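Local coordinates for lipoprotein (Clostridium difficile, PDB 4OTE) that probably binds methionine at the cell surface as the lipid-anchored receptor of an uptake system, holding selenomethionine in a cleft between two lobes, at residues Thr12-Gly17 with Tyr175-Gly180; Gly16-Glu21 with Glu230-Gly235; Asp40-Pro45 with Asn57-Glu62; Ala78-Tyr83 with Val215-Leu220. All blocks are in the same frame, centred on the assembly; numbering follows the deposited sequence.

How the contacts relate
Contact 3 is the buried one: its Tyr42, Phe59, Gln60 and His61 line the amino acid pocket, with Pro45 packed behind Phe59, while its aspartates reach out to a zinc ion. Contact 2 lies at the surface and depends on a single salt bridge beside another zinc. Contacts 1 and 4 are partly buried and differ in chemistry, since contact 1 is wholly apolar between its segments whereas contact 4 adds a glutamine-to-backbone bond and two waters to a leucine pair. Helix 13-22 serves contacts 1 and 2, which share Gly16 and Gly17. Contacts 3 and 4 reach the same mixed sheet, and Leu58 of contact 3 packs against Leu82, Tyr83 and Leu220 of contact 4.

Contact 1. Residues Thr12-Gly17 with Tyr175-Gly180; sequences TLVPGG and YAVPAG
A cis peptide bond between Val14 and Pro15 shapes the first turn of helix 13-22, and Val14, just before that bond, is the residue that reaches across to Val177 and Pro178. The turn is also a wide one, of pi type, with Gly17 N bonded to Thr12 O at 2.9 Å. In the two-lobed fold of periplasmic binding proteins, this contact sets the start of a helix against the segment 175-180, close to the selenomethionine, whose nearest atom is about 8 Å from the nearest atom of the Val14 side chain. The meeting is purely apolar. Val14 spreads its two methyls over the pair: CG1 sits 3.8 Å from Val177 CB, and its other branch faces both Val177 CG1 and the proline ring. With chi1 at 175°, Val14 CG1 lies anti to the backbone N and CG2 anti to the carbonyl carbon, a setting that presents both methyls to the other segment. The two valine side chains cross at about a right angle. Thr174, a pocket residue, bonds through OG1 to the Val14 carbonyl, and Tyr233 of helix 223-233 packs on the same valine. Beyond Val177 the chain closes in a Schellman motif, with Gly180 at the positive-phi C-prime position and its N bonded to Val177 O at 3.0 Å. Pro178 meets Val14 CG2 through CG and CD, its CG 4.0 Å from that methyl.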
loop_
_atom_site.group_PDB
_atom_site.type_symbol
_atom_site.label_atom_id
_atom_site.label_comp_id
_atom_site.label_asym_id
_atom_site.label_seq_id
_atom_site.Cartn_x
_atom_site.Cartn_y
_atom_site.Cartn_z
ATOM N N THR A 12 -2.931 3.954 8.676
ATOM C CA THR A 12 -2.485 2.608 9.015
ATOM C C THR A 12 -1.119 2.739 9.685
ATOM O O THR A 12 -0.352 3.647 9.357
ATOM C CB THR A 12 -2.390 1.728 7.764
ATOM O OG1 THR A 12 -1.754 2.467 6.714
ATOM C CG2 THR A 12 -3.774 1.315 7.309
ATOM N N LEU A 13 -0.822 1.859 10.636
ATOM C CA LEU A 13 0.417 1.981 11.405
ATOM C C LEU A 13 1.649 2.028 10.504
ATOM O O LEU A 13 2.492 2.916 10.648
ATOM C CB LEU A 13 0.558 0.834 12.403
ATOM C CG LEU A 13 1.762 0.915 13.354
ATOM C CD1 LEU A 13 1.785 2.227 14.131
ATOM C CD2 LEU A 13 1.764 -0.273 14.307
ATOM N N VAL A 14 1.740 1.081 9.575
ATOM C CA VAL A 14 2.918 0.952 8.723
ATOM C C VAL A 14 2.579 1.307 7.275
ATOM O O VAL A 14 1.657 0.729 6.704
ATOM C CB VAL A 14 3.482 -0.480 8.778
ATOM C CG1 VAL A 14 4.638 -0.644 7.795
ATOM C CG2 VAL A 14 3.920 -0.817 10.195
ATOM N N PRO A 15 3.321 2.255 6.673
ATOM C CA PRO A 15 4.391 3.082 7.243
ATOM C C PRO A 15 3.937 4.460 7.739
ATOM O O PRO A 15 4.683 5.127 8.450
ATOM C CB PRO A 15 5.357 3.251 6.064
ATOM C CG PRO A 15 4.519 3.102 4.842
ATOM C CD PRO A 15 3.208 2.459 5.217
ATOM N N GLY A 16 2.732 4.876 7.368
ATOM C CA GLY A 16 2.286 6.250 7.591
ATOM C C GLY A 16 2.095 6.652 9.040
ATOM O O GLY A 16 2.448 7.772 9.430
ATOM N N GLY A 17 1.528 5.751 9.838
ATOM C CA GLY A 17 1.263 6.029 11.249
ATOM C C GLY A 17 2.533 6.321 12.028
ATOM O O GLY A 17 2.635 7.346 12.703
ATOM N N TYR A 175 0.357 -4.602 5.696
ATOM C CA TYR A 175 -0.052 -5.828 6.391
ATOM C C TYR A 175 1.128 -6.719 6.784
ATOM O O TYR A 175 1.098 -7.360 7.835
ATOM C CB TYR A 175 -1.042 -6.615 5.533
ATOM C CG TYR A 175 -2.412 -5.996 5.531
ATOM C CD1 TYR A 175 -3.418 -6.492 6.357
ATOM C CD2 TYR A 175 -2.700 -4.897 4.729
ATOM C CE1 TYR A 175 -4.679 -5.921 6.370
ATOM C CE2 TYR A 175 -3.958 -4.316 4.740
ATOM C CZ TYR A 175 -4.945 -4.834 5.561
ATOM O OH TYR A 175 -6.197 -4.266 5.577
ATOM N N ALA A 176 2.163 -6.749 5.948
ATOM C CA ALA A 176 3.304 -7.640 6.160
ATOM C C ALA A 176 4.081 -7.328 7.439
ATOM O O ALA A 176 4.374 -8.232 8.232
ATOM C CB ALA A 176 4.240 -7.594 4.957
ATOM N N VAL A 177 4.412 -6.052 7.637
ATOM C CA VAL A 177 5.300 -5.660 8.732
ATOM C C VAL A 177 4.684 -5.925 10.117
ATOM O O VAL A 177 5.345 -6.512 10.972
ATOM C CB VAL A 177 5.781 -4.199 8.602
ATOM C CG1 VAL A 177 6.543 -3.765 9.847
ATOM C CG2 VAL A 177 6.664 -4.045 7.375
ATOM N N PRO A 178 3.426 -5.502 10.345
ATOM C CA PRO A 178 2.810 -5.812 11.641
ATOM C C PRO A 178 2.602 -7.308 11.878
ATOM O O PRO A 178 2.546 -7.741 13.024
ATOM C CB PRO A 178 1.461 -5.085 11.577
ATOM C CG PRO A 178 1.642 -4.028 10.544
ATOM C CD PRO A 178 2.563 -4.630 9.530
ATOM N N ALA A 179 2.493 -8.084 10.802
ATOM C CA ALA A 179 2.384 -9.542 10.903
ATOM C C ALA A 179 3.729 -10.225 11.184
ATOM O O ALA A 179 3.787 -11.447 11.300
ATOM C CB ALA A 179 1.769 -10.109 9.630
ATOM N N GLY A 180 4.805 -9.445 11.275
ATOM C CA GLY A 180 6.131 -9.975 11.584
ATOM C C GLY A 180 6.857 -10.604 10.407
ATOM O O GLY A 180 7.824 -11.337 10.600
#

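Contact 2. Residues Gly16-Glu21 with Glu230-Gly235; sequences GGELLE and EEKYKG. With ZN (zinc ion), chain G; ZN (zinc ion), chain H.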
loop_
_atom_site.group_PDB
_atom_site.type_symbol
_atom_site.label_atom_id
_atom_site.label_comp_id
_atom_site.label_asym_id
_atom_site.label_seq_id
_atom_site.Cartn_x
_atom_site.Cartn_y
_atom_site.Cartn_z
ATOM N N GLY A 16 2.732 4.876 7.368
ATOM C CA GLY A 16 2.286 6.250 7.591
ATOM C C GLY A 16 2.095 6.652 9.040
ATOM O O GLY A 16 2.448 7.772 9.430
ATOM N N GLY A 17 1.528 5.751 9.838
ATOM C CA GLY A 17 1.263 6.029 11.249
ATOM C C GLY A 17 2.533 6.321 12.028
ATOM O O GLY A 17 2.635 7.346 12.703
ATOM N N GLU A 18 3.509 5.426 11.910
ATOM C CA GLU A 18 4.771 5.549 12.634
ATOM C C GLU A 18 5.618 6.708 12.096
ATOM O O GLU A 18 6.328 7.353 12.863
ATOM C CB GLU A 18 5.533 4.213 12.597
ATOM C CG GLU A 18 6.976 4.221 13.099
ATOM C CD GLU A 18 7.158 4.746 14.516
ATOM O OE1 GLU A 18 6.173 4.854 15.273
ATOM O OE2 GLU A 18 8.317 5.052 14.884
ATOM N N LEU A 19 5.521 6.984 10.792
ATOM C CA LEU A 19 6.175 8.158 10.205
ATOM C C LEU A 19 5.604 9.446 10.807
ATOM O O LEU A 19 6.356 10.308 11.262
ATOM C CB LEU A 19 6.026 8.166 8.682
ATOM C CG LEU A 19 6.465 9.431 7.934
ATOM C CD1 LEU A 19 7.922 9.773 8.227
ATOM C CD2 LEU A 19 6.241 9.279 6.434
ATOM N N LEU A 20 4.277 9.564 10.819
ATOM C CA LEU A 20 3.618 10.720 11.427
ATOM C C LEU A 20 4.003 10.893 12.901
ATOM O O LEU A 20 4.264 12.012 13.341
ATOM C CB LEU A 20 2.095 10.616 11.292
ATOM C CG LEU A 20 1.513 10.861 9.896
ATOM C CD1 LEU A 20 0.087 10.340 9.806
ATOM C CD2 LEU A 20 1.576 12.332 9.522
ATOM N N GLU A 21 4.048 9.791 13.651
ATOM C CA GLU A 21 4.394 9.838 15.076
ATOM C C GLU A 21 5.783 10.430 15.281
ATOM O O GLU A 21 5.983 11.257 16.168
ATOM C CB GLU A 21 4.345 8.443 15.719
ATOM C CG GLU A 21 2.952 7.844 15.892
ATOM C CD GLU A 21 2.123 8.493 16.988
ATOM O OE1 GLU A 21 2.614 9.424 17.661
ATOM O OE2 GLU A 21 0.964 8.060 17.192
ATOM N N GLU A 230 13.904 5.846 5.218
ATOM C CA GLU A 230 15.067 5.051 4.843
ATOM C C GLU A 230 15.633 4.255 6.014
ATOM O O GLU A 230 15.993 3.094 5.844
ATOM C CB GLU A 230 16.145 5.933 4.218
ATOM C CG GLU A 230 15.763 6.433 2.834
ATOM C CD GLU A 230 16.897 7.155 2.143
ATOM O OE1 GLU A 230 17.157 8.328 2.476
ATOM O OE2 GLU A 230 17.522 6.543 1.253
ATOM N N GLU A 231 15.687 4.860 7.198
ATOM C CA GLU A 231 16.248 4.176 8.365
ATOM C C GLU A 231 15.341 3.042 8.871
ATOM O O GLU A 231 15.838 2.001 9.286
ATOM C CB GLU A 231 16.607 5.169 9.489
ATOM C CG GLU A 231 15.545 5.400 10.561
ATOM C CD GLU A 231 15.904 6.530 11.523
ATOM O OE1 GLU A 231 16.839 7.307 11.226
ATOM O OE2 GLU A 231 15.251 6.648 12.583
ATOM N N LYS A 232 14.024 3.231 8.817
ATOM C CA LYS A 232 13.086 2.224 9.328
ATOM C C LYS A 232 12.768 1.103 8.336
ATOM O O LYS A 232 12.605 -0.047 8.736
ATOM C CB LYS A 232 11.783 2.879 9.780
ATOM C CG LYS A 232 11.933 3.762 11.007
ATOM C CD LYS A 232 10.609 4.423 11.359
ATOM C CE LYS A 232 10.708 5.239 12.635
ATOM N NZ LYS A 232 10.635 4.384 13.851
ATOM N N TYR A 233 12.674 1.429 7.053
ATOM C CA TYR A 233 12.192 0.466 6.065
ATOM C C TYR A 233 13.252 -0.032 5.085
ATOM O O TYR A 233 13.057 -1.060 4.444
ATOM C CB TYR A 233 10.971 1.038 5.349
ATOM C CG TYR A 233 9.865 1.316 6.331
ATOM C CD1 TYR A 233 9.232 0.272 6.995
ATOM C CD2 TYR A 233 9.482 2.617 6.641
ATOM C CE1 TYR A 233 8.234 0.510 7.921
ATOM C CE2 TYR A 233 8.481 2.868 7.564
ATOM C CZ TYR A 233 7.863 1.807 8.202
ATOM O OH TYR A 233 6.871 2.036 9.122
ATOM N N LYS A 234 14.375 0.674 4.990
ATOM C CA LYS A 234 15.525 0.204 4.224
ATOM C C LYS A 234 15.126 -0.654 3.024
ATOM O O LYS A 234 15.210 -1.882 3.077
ATOM C CB LYS A 234 16.466 -0.592 5.134
ATOM N N GLY A 235 14.662 -0.001 1.961
ATOM C CA GLY A 235 14.445 -0.667 0.679
ATOM C C GLY A 235 13.019 -1.053 0.341
ATOM O O GLY A 235 12.673 -1.107 -0.836
HETATM ZN ZN ZN G . 8.303 5.807 16.813
HETATM ZN ZN ZN H . 0.090 8.779 18.875
#
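A surface zinc site on helix 13-22 is joined to the end of helix 223-233 by a salt bridge between Glu18 and Lys232. Lys232 NZ donates to Glu18 OE2 at 2.6 Å, using the anti lone pair of that oxygen, the one turned away from OE1. The same OE2 binds a zinc ion at 2.1 Å, so one carboxylate oxygen serves the metal and the ammonium together. Two positive partners on one atom would be expected to favour the ionised carboxylate. Glu22 also binds this zinc, one helical turn further on, and its side chain touches Lys232. Glu18 gets there by a bend: CG is anti to the backbone N (chi1 170°), and chi2 then folds the chain. Lys232 instead runs straight as far as CE and turns only at its last torsion, chi4 -79°, which swings NZ onto the carboxylate. The two side chains cross at about a right angle, with Lys232 CE 3.9 Å from Glu18 CG. Beneath this polar link Tyr233 approaches more loosely, its OH 4.3 Å from Glu18 CB, while Lys232 CB covers one face of the tyrosine ring near its rim. Glu21, on the same helix, binds a separate zinc ion through OE2 at 2.0 Å. Glutamates four residues apart, as Glu18 and Glu22 are, form a pattern typical of metal sites on the exposed side of a helix.

Contact 3. Residues Asp40-Pro45 with Asn57-Glu62; sequences DDYILP and NLFQHE. With ZN (zinc ion), chain F; MSE (selenomethionine), chain C; ACT (acetate ion), chain R; ACT (acetate ion), chain S.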
loop_
_atom_site.group_PDB
_atom_site.type_symbol
_atom_site.label_atom_id
_atom_site.label_comp_id
_atom_site.label_asym_id
_atom_site.label_seq_id
_atom_site.Cartn_x
_atom_site.Cartn_y
_atom_site.Cartn_z
ATOM N N ASP A 40 -7.013 -0.003 10.732
ATOM C CA ASP A 40 -6.444 -1.323 10.412
ATOM C C ASP A 40 -6.933 -1.875 9.069
ATOM O O ASP A 40 -6.655 -3.027 8.723
ATOM C CB ASP A 40 -6.729 -2.317 11.544
ATOM C CG ASP A 40 -8.217 -2.496 11.823
ATOM O OD1 ASP A 40 -9.025 -2.397 10.881
ATOM O OD2 ASP A 40 -8.578 -2.747 12.992
ATOM N N ASP A 41 -7.644 -1.043 8.310
ATOM C CA ASP A 41 -8.194 -1.454 7.028
ATOM C C ASP A 41 -8.213 -0.282 6.048
ATOM O O ASP A 41 -8.014 0.873 6.441
ATOM C CB ASP A 41 -9.602 -2.024 7.227
ATOM C CG ASP A 41 -10.601 -0.972 7.658
ATOM O OD1 ASP A 41 -11.070 -0.213 6.784
ATOM O OD2 ASP A 41 -10.916 -0.903 8.866
ATOM N N TYR A 42 -8.482 -0.593 4.780
ATOM C CA TYR A 42 -8.424 0.388 3.700
ATOM C C TYR A 42 -9.755 1.100 3.413
ATOM O O TYR A 42 -9.811 1.961 2.534
ATOM C CB TYR A 42 -7.930 -0.282 2.408
ATOM C CG TYR A 42 -6.487 -0.764 2.404
ATOM C CD1 TYR A 42 -5.523 -0.215 3.254
ATOM C CD2 TYR A 42 -6.074 -1.734 1.494
ATOM C CE1 TYR A 42 -4.210 -0.649 3.222
ATOM C CE2 TYR A 42 -4.762 -2.168 1.451
ATOM C CZ TYR A 42 -3.834 -1.628 2.316
ATOM O OH TYR A 42 -2.530 -2.063 2.272
ATOM N N ILE A 43 -10.817 0.757 4.139
ATOM C CA ILE A 43 -12.142 1.322 3.863
ATOM C C ILE A 43 -12.460 2.506 4.766
ATOM O O ILE A 43 -12.829 3.576 4.292
ATOM C CB ILE A 43 -13.258 0.273 4.044
ATOM C CG1 ILE A 43 -12.965 -0.985 3.217
ATOM C CG2 ILE A 43 -14.616 0.871 3.681
ATOM C CD1 ILE A 43 -13.181 -0.822 1.729
ATOM N N LEU A 44 -12.305 2.314 6.071
ATOM C CA LEU A 44 -12.762 3.302 7.050
ATOM C C LEU A 44 -12.034 4.656 7.023
ATOM O O LEU A 44 -12.655 5.674 7.319
ATOM C CB LEU A 44 -12.722 2.717 8.470
ATOM C CG LEU A 44 -13.582 1.473 8.708
ATOM C CD1 LEU A 44 -13.431 0.988 10.142
ATOM C CD2 LEU A 44 -15.045 1.739 8.382
ATOM N N PRO A 45 -10.727 4.681 6.680
ATOM C CA PRO A 45 -10.034 5.977 6.723
ATOM C C PRO A 45 -10.641 7.044 5.814
ATOM O O PRO A 45 -10.679 8.214 6.194
ATOM C CB PRO A 45 -8.612 5.636 6.260
ATOM C CG PRO A 45 -8.439 4.195 6.586
ATOM C CD PRO A 45 -9.793 3.572 6.394
ATOM N N ASN A 57 -5.786 11.707 5.733
ATOM C CA ASN A 57 -5.320 10.352 6.002
ATOM C C ASN A 57 -4.073 10.000 5.199
ATOM O O ASN A 57 -3.782 10.623 4.173
ATOM C CB ASN A 57 -6.449 9.308 5.852
ATOM C CG ASN A 57 -6.970 9.169 4.423
ATOM O OD1 ASN A 57 -6.203 9.119 3.462
ATOM N ND2 ASN A 57 -8.288 9.044 4.289
ATOM N N LEU A 58 -3.323 9.025 5.707
ATOM C CA LEU A 58 -2.086 8.576 5.083
ATOM C C LEU A 58 -2.051 7.049 5.024
ATOM O O LEU A 58 -1.591 6.391 5.960
ATOM C CB LEU A 58 -0.879 9.116 5.855
ATOM C CG LEU A 58 0.504 8.816 5.263
ATOM C CD1 LEU A 58 0.609 9.305 3.827
ATOM C CD2 LEU A 58 1.596 9.435 6.118
ATOM N N PHE A 59 -2.561 6.491 3.931
ATOM C CA PHE A 59 -2.584 5.030 3.757
ATOM C C PHE A 59 -2.655 4.550 2.301
ATOM O O PHE A 59 -2.319 3.399 2.028
ATOM C CB PHE A 59 -3.754 4.417 4.550
ATOM C CG PHE A 59 -5.090 4.554 3.871
ATOM C CD1 PHE A 59 -5.748 5.773 3.833
ATOM C CD2 PHE A 59 -5.686 3.457 3.260
ATOM C CE1 PHE A 59 -6.976 5.897 3.198
ATOM C CE2 PHE A 59 -6.910 3.572 2.624
ATOM C CZ PHE A 59 -7.557 4.795 2.593
ATOM N N GLN A 60 -3.080 5.416 1.377
ATOM C CA GLN A 60 -3.409 5.000 0.014
ATOM C C GLN A 60 -2.600 5.724 -1.060
ATOM O O GLN A 60 -1.955 6.739 -0.793
ATOM C CB GLN A 60 -4.895 5.250 -0.247
ATOM C CG GLN A 60 -5.240 6.711 -0.490
ATOM C CD GLN A 60 -6.699 7.010 -0.231
ATOM O OE1 GLN A 60 -7.575 6.419 -0.859
ATOM N NE2 GLN A 60 -6.970 7.929 0.697
ATOM N N HIS A 61 -2.661 5.184 -2.278
ATOM C CA HIS A 61 -2.164 5.870 -3.467
ATOM C C HIS A 61 -3.346 6.444 -4.261
ATOM O O HIS A 61 -4.512 6.153 -3.966
ATOM C CB HIS A 61 -1.269 4.958 -4.331
ATOM C CG HIS A 61 -1.809 3.579 -4.558
ATOM N ND1 HIS A 61 -3.003 3.338 -5.201
ATOM C CD2 HIS A 61 -1.288 2.361 -4.267
ATOM C CE1 HIS A 61 -3.210 2.035 -5.275
ATOM N NE2 HIS A 61 -2.184 1.418 -4.715
ATOM N N GLU A 62 -3.046 7.276 -5.252
ATOM C CA GLU A 62 -4.086 8.018 -5.965
ATOM C C GLU A 62 -5.057 7.128 -6.741
ATOM O O GLU A 62 -6.252 7.424 -6.770
ATOM C CB GLU A 62 -3.475 9.075 -6.891
ATOM C CG GLU A 62 -4.515 9.957 -7.572
ATOM C CD GLU A 62 -3.910 11.128 -8.319
ATOM O OE1 GLU A 62 -2.688 11.117 -8.587
ATOM O OE2 GLU A 62 -4.667 12.067 -8.643
HETATM ZN ZN ZN F . -10.843 -1.712 10.603
HETATM N N MSE C 301 0.635 0.572 1.148
HETATM C CA MSE C 301 -0.299 0.018 0.111
HETATM C C MSE C 301 0.452 -0.157 -1.162
HETATM O O MSE C 301 1.042 0.797 -1.680
HETATM O OXT MSE C 301 0.474 -1.266 -1.702
HETATM C CB MSE C 301 -1.508 0.915 -0.150
HETATM C CG MSE C 301 -2.518 0.249 -1.088
HETATM SE SE MSE C 301 -3.969 1.500 -1.559
HETATM C CE MSE C 301 -4.869 1.497 0.181
HETATM C C ACT R . -10.455 0.341 12.470
HETATM O O ACT R . -11.249 -0.601 12.262
HETATM O OXT ACT R . -9.622 0.674 11.599
HETATM C CH3 ACT R . -10.495 1.076 13.784
HETATM C C ACT S . 0.062 -1.590 -4.346
HETATM O O ACT S . 0.620 -2.472 -3.656
HETATM O OXT ACT S . -1.107 -1.199 -4.138
HETATM C CH3 ACT S . 0.833 -0.976 -5.464
#
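Tyr42 and Phe59, both pocket residues, pack tightly with Pro45. Pro45 CB lies over one face of the Phe59 ring, 3.9 Å from its centroid, in a CH-pi contact, while Gln60 CB covers the opposite face. Phe59 has chi1 79°, placing CG between the backbone N and the carbonyl carbon; its ring thereby reaches Tyr42, CD2 coming 3.7 Å from Tyr42 CD1. The ligand's methyl CE rests over the centre of the Tyr42 ring, 3.6 Å from Tyr42 CG, and its selenium faces the ring of His61 at 3.6 Å from NE2. The hydroxyl of Tyr42 is bonded to Asp172, another pocket residue. At the far end Asn57 ND2 gives a weak bond to Pro45 O, with Asn46 as its stronger partner.

The other side is open and polar. Asp40 OD1 and Asp41 OD2 bind a zinc ion at 2.0 and 1.9 Å, together with an acetate. Asp41 OD1 meanwhile accepts from Ile43 N on its anti lone pair and from Leu44 N, nearly straight (N-H...O 173°), on its syn one, capping helix 44-51. Aromatic faces around the methyl and selenium imply a pocket suited to an apolar thioether-like side chain, consistent with methionine binding.

Contact 4. Residues Ala78-Tyr83 with Val215-Leu220; sequences AGKKLY and VLQDVL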
loop_
_atom_site.group_PDB
_atom_site.type_symbol
_atom_site.label_atom_id
_atom_site.label_comp_id
_atom_site.label_asym_id
_atom_site.label_seq_id
_atom_site.Cartn_x
_atom_site.Cartn_y
_atom_site.Cartn_z
ATOM N N ALA A 78 -6.097 13.543 -3.699
ATOM C CA ALA A 78 -4.725 13.095 -3.435
ATOM C C ALA A 78 -3.752 14.280 -3.397
ATOM O O ALA A 78 -3.835 15.181 -4.232
ATOM C CB ALA A 78 -4.286 12.099 -4.495
ATOM N N GLY A 79 -2.836 14.271 -2.431
ATOM C CA GLY A 79 -1.799 15.295 -2.327
ATOM C C GLY A 79 -0.547 14.911 -3.100
ATOM O O GLY A 79 -0.613 14.156 -4.064
ATOM N N LYS A 80 0.598 15.427 -2.664
ATOM C CA LYS A 80 1.891 15.107 -3.282
ATOM C C LYS A 80 2.307 13.654 -3.033
ATOM O O LYS A 80 2.031 13.098 -1.963
ATOM C CB LYS A 80 2.977 16.030 -2.725
ATOM C CG LYS A 80 2.757 17.506 -3.025
ATOM C CD LYS A 80 3.804 18.378 -2.347
ATOM C CE LYS A 80 3.620 19.842 -2.722
ATOM N NZ LYS A 80 4.450 20.746 -1.880
ATOM N N LYS A 81 2.978 13.051 -4.015
ATOM C CA LYS A 81 3.525 11.696 -3.877
ATOM C C LYS A 81 4.595 11.665 -2.779
ATOM O O LYS A 81 5.467 12.533 -2.746
ATOM C CB LYS A 81 4.163 11.236 -5.188
ATOM C CG LYS A 81 3.226 11.128 -6.382
ATOM C CD LYS A 81 4.005 10.607 -7.583
ATOM C CE LYS A 81 3.276 10.791 -8.906
ATOM N NZ LYS A 81 1.857 10.348 -8.883
ATOM N N LEU A 82 4.537 10.670 -1.893
ATOM C CA LEU A 82 5.470 10.609 -0.755
ATOM C C LEU A 82 6.431 9.435 -0.844
ATOM O O LEU A 82 7.647 9.615 -0.776
ATOM C CB LEU A 82 4.700 10.548 0.564
ATOM C CG LEU A 82 3.712 11.696 0.776
ATOM C CD1 LEU A 82 2.974 11.512 2.088
ATOM C CD2 LEU A 82 4.418 13.047 0.739
ATOM N N TYR A 83 5.883 8.234 -0.993
ATOM C CA TYR A 83 6.692 7.028 -1.039
ATOM C C TYR A 83 5.930 5.874 -1.674
ATOM O O TYR A 83 4.696 5.817 -1.606
ATOM C CB TYR A 83 7.135 6.631 0.374
ATOM C CG TYR A 83 6.006 6.623 1.384
ATOM C CD1 TYR A 83 5.115 5.553 1.460
ATOM C CD2 TYR A 83 5.832 7.684 2.263
ATOM C CE1 TYR A 83 4.076 5.550 2.378
ATOM C CE2 TYR A 83 4.800 7.687 3.189
ATOM C CZ TYR A 83 3.926 6.622 3.245
ATOM O OH TYR A 83 2.898 6.633 4.164
ATOM N N VAL A 215 0.958 22.346 6.260
ATOM C CA VAL A 215 1.924 21.965 7.297
ATOM C C VAL A 215 2.272 20.479 7.200
ATOM O O VAL A 215 3.436 20.105 7.289
ATOM C CB VAL A 215 1.407 22.301 8.719
ATOM C CG1 VAL A 215 2.140 21.499 9.793
ATOM C CG2 VAL A 215 1.548 23.792 8.994
ATOM N N LEU A 216 1.256 19.642 7.022
ATOM C CA LEU A 216 1.450 18.194 6.943
ATOM C C LEU A 216 2.301 17.797 5.748
ATOM O O LEU A 216 3.203 16.971 5.874
ATOM C CB LEU A 216 0.105 17.466 6.872
ATOM C CG LEU A 216 -0.663 17.294 8.182
ATOM C CD1 LEU A 216 -2.020 16.674 7.884
ATOM C CD2 LEU A 216 0.114 16.434 9.169
ATOM N N GLN A 217 2.016 18.385 4.590
ATOM C CA GLN A 217 2.760 18.045 3.383
ATOM C C GLN A 217 4.172 18.619 3.398
ATOM O O GLN A 217 5.065 18.060 2.764
ATOM C CB GLN A 217 1.991 18.460 2.130
ATOM C CG GLN A 217 0.722 17.641 1.938
ATOM C CD GLN A 217 0.270 17.574 0.497
ATOM O OE1 GLN A 217 0.370 16.529 -0.141
ATOM N NE2 GLN A 217 -0.224 18.688 -0.023
ATOM N N ASP A 218 4.376 19.709 4.136
ATOM C CA ASP A 218 5.721 20.240 4.358
ATOM C C ASP A 218 6.567 19.248 5.149
ATOM O O ASP A 218 7.640 18.850 4.697
ATOM C CB ASP A 218 5.680 21.595 5.085
ATOM C CG ASP A 218 5.489 22.766 4.137
ATOM O OD1 ASP A 218 5.491 22.547 2.904
ATOM O OD2 ASP A 218 5.344 23.911 4.627
ATOM N N VAL A 219 6.074 18.824 6.313
ATOM C CA VAL A 219 6.857 17.922 7.159
ATOM C C VAL A 219 7.003 16.538 6.526
ATOM O O VAL A 219 8.028 15.887 6.715
ATOM C CB VAL A 219 6.306 17.804 8.600
ATOM C CG1 VAL A 219 6.140 19.186 9.224
ATOM C CG2 VAL A 219 4.998 17.029 8.641
ATOM N N LEU A 220 6.001 16.102 5.765
ATOM C CA LEU A 220 6.032 14.765 5.159
ATOM C C LEU A 220 6.977 14.650 3.958
ATOM O O LEU A 220 7.329 13.544 3.557
ATOM C CB LEU A 220 4.625 14.301 4.766
ATOM C CG LEU A 220 3.803 13.679 5.897
ATOM C CD1 LEU A 220 2.319 13.708 5.561
ATOM C CD2 LEU A 220 4.261 12.257 6.182
HETATM O O HOH W 1 1.076 13.791 0.434
HETATM O O HOH W 2 4.083 20.764 0.916
#
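Gln217 reaches from helix 211-220 to the backbone of strand 76-84, where its OE1 accepts the backbone N-H of Lys80 at 2.8 Å. Segments 78-83 and 215-220 run nearly parallel, 8° apart, their axes 9.6 Å from each other at closest approach, as a helix packed on the mixed sheet of one lobe of this binding-protein fold. Gln217 has CG anti to the carbonyl carbon (chi1 -68°) and an extended chain beyond, which carries the amide out to the strand. The donor lies in the carbonyl plane of the amide, and the N-H...O angle is 156°. Gly79 lets the oxygen come close, its CA being 3.3 Å from Gln217 OE1. A water donates both to this OE1 and to Lys80 O, so the amide oxygen is held twice. Lys80 is fully extended past CG, and its NZ reaches a second water that donates to Asp218 OD1.

Deeper in, Leu82 and Leu220 meet obliquely, and Leu19 and Leu58 close over Leu220. Leu82 and Tyr83 form a classic beta bulge opposite Asn199. With its CG beside the backbone N, Leu82 directs its branches at Leu220: CD2 lies 4.1 Å from Leu220 O, and CD1 4.2 Å from Leu220 CD1.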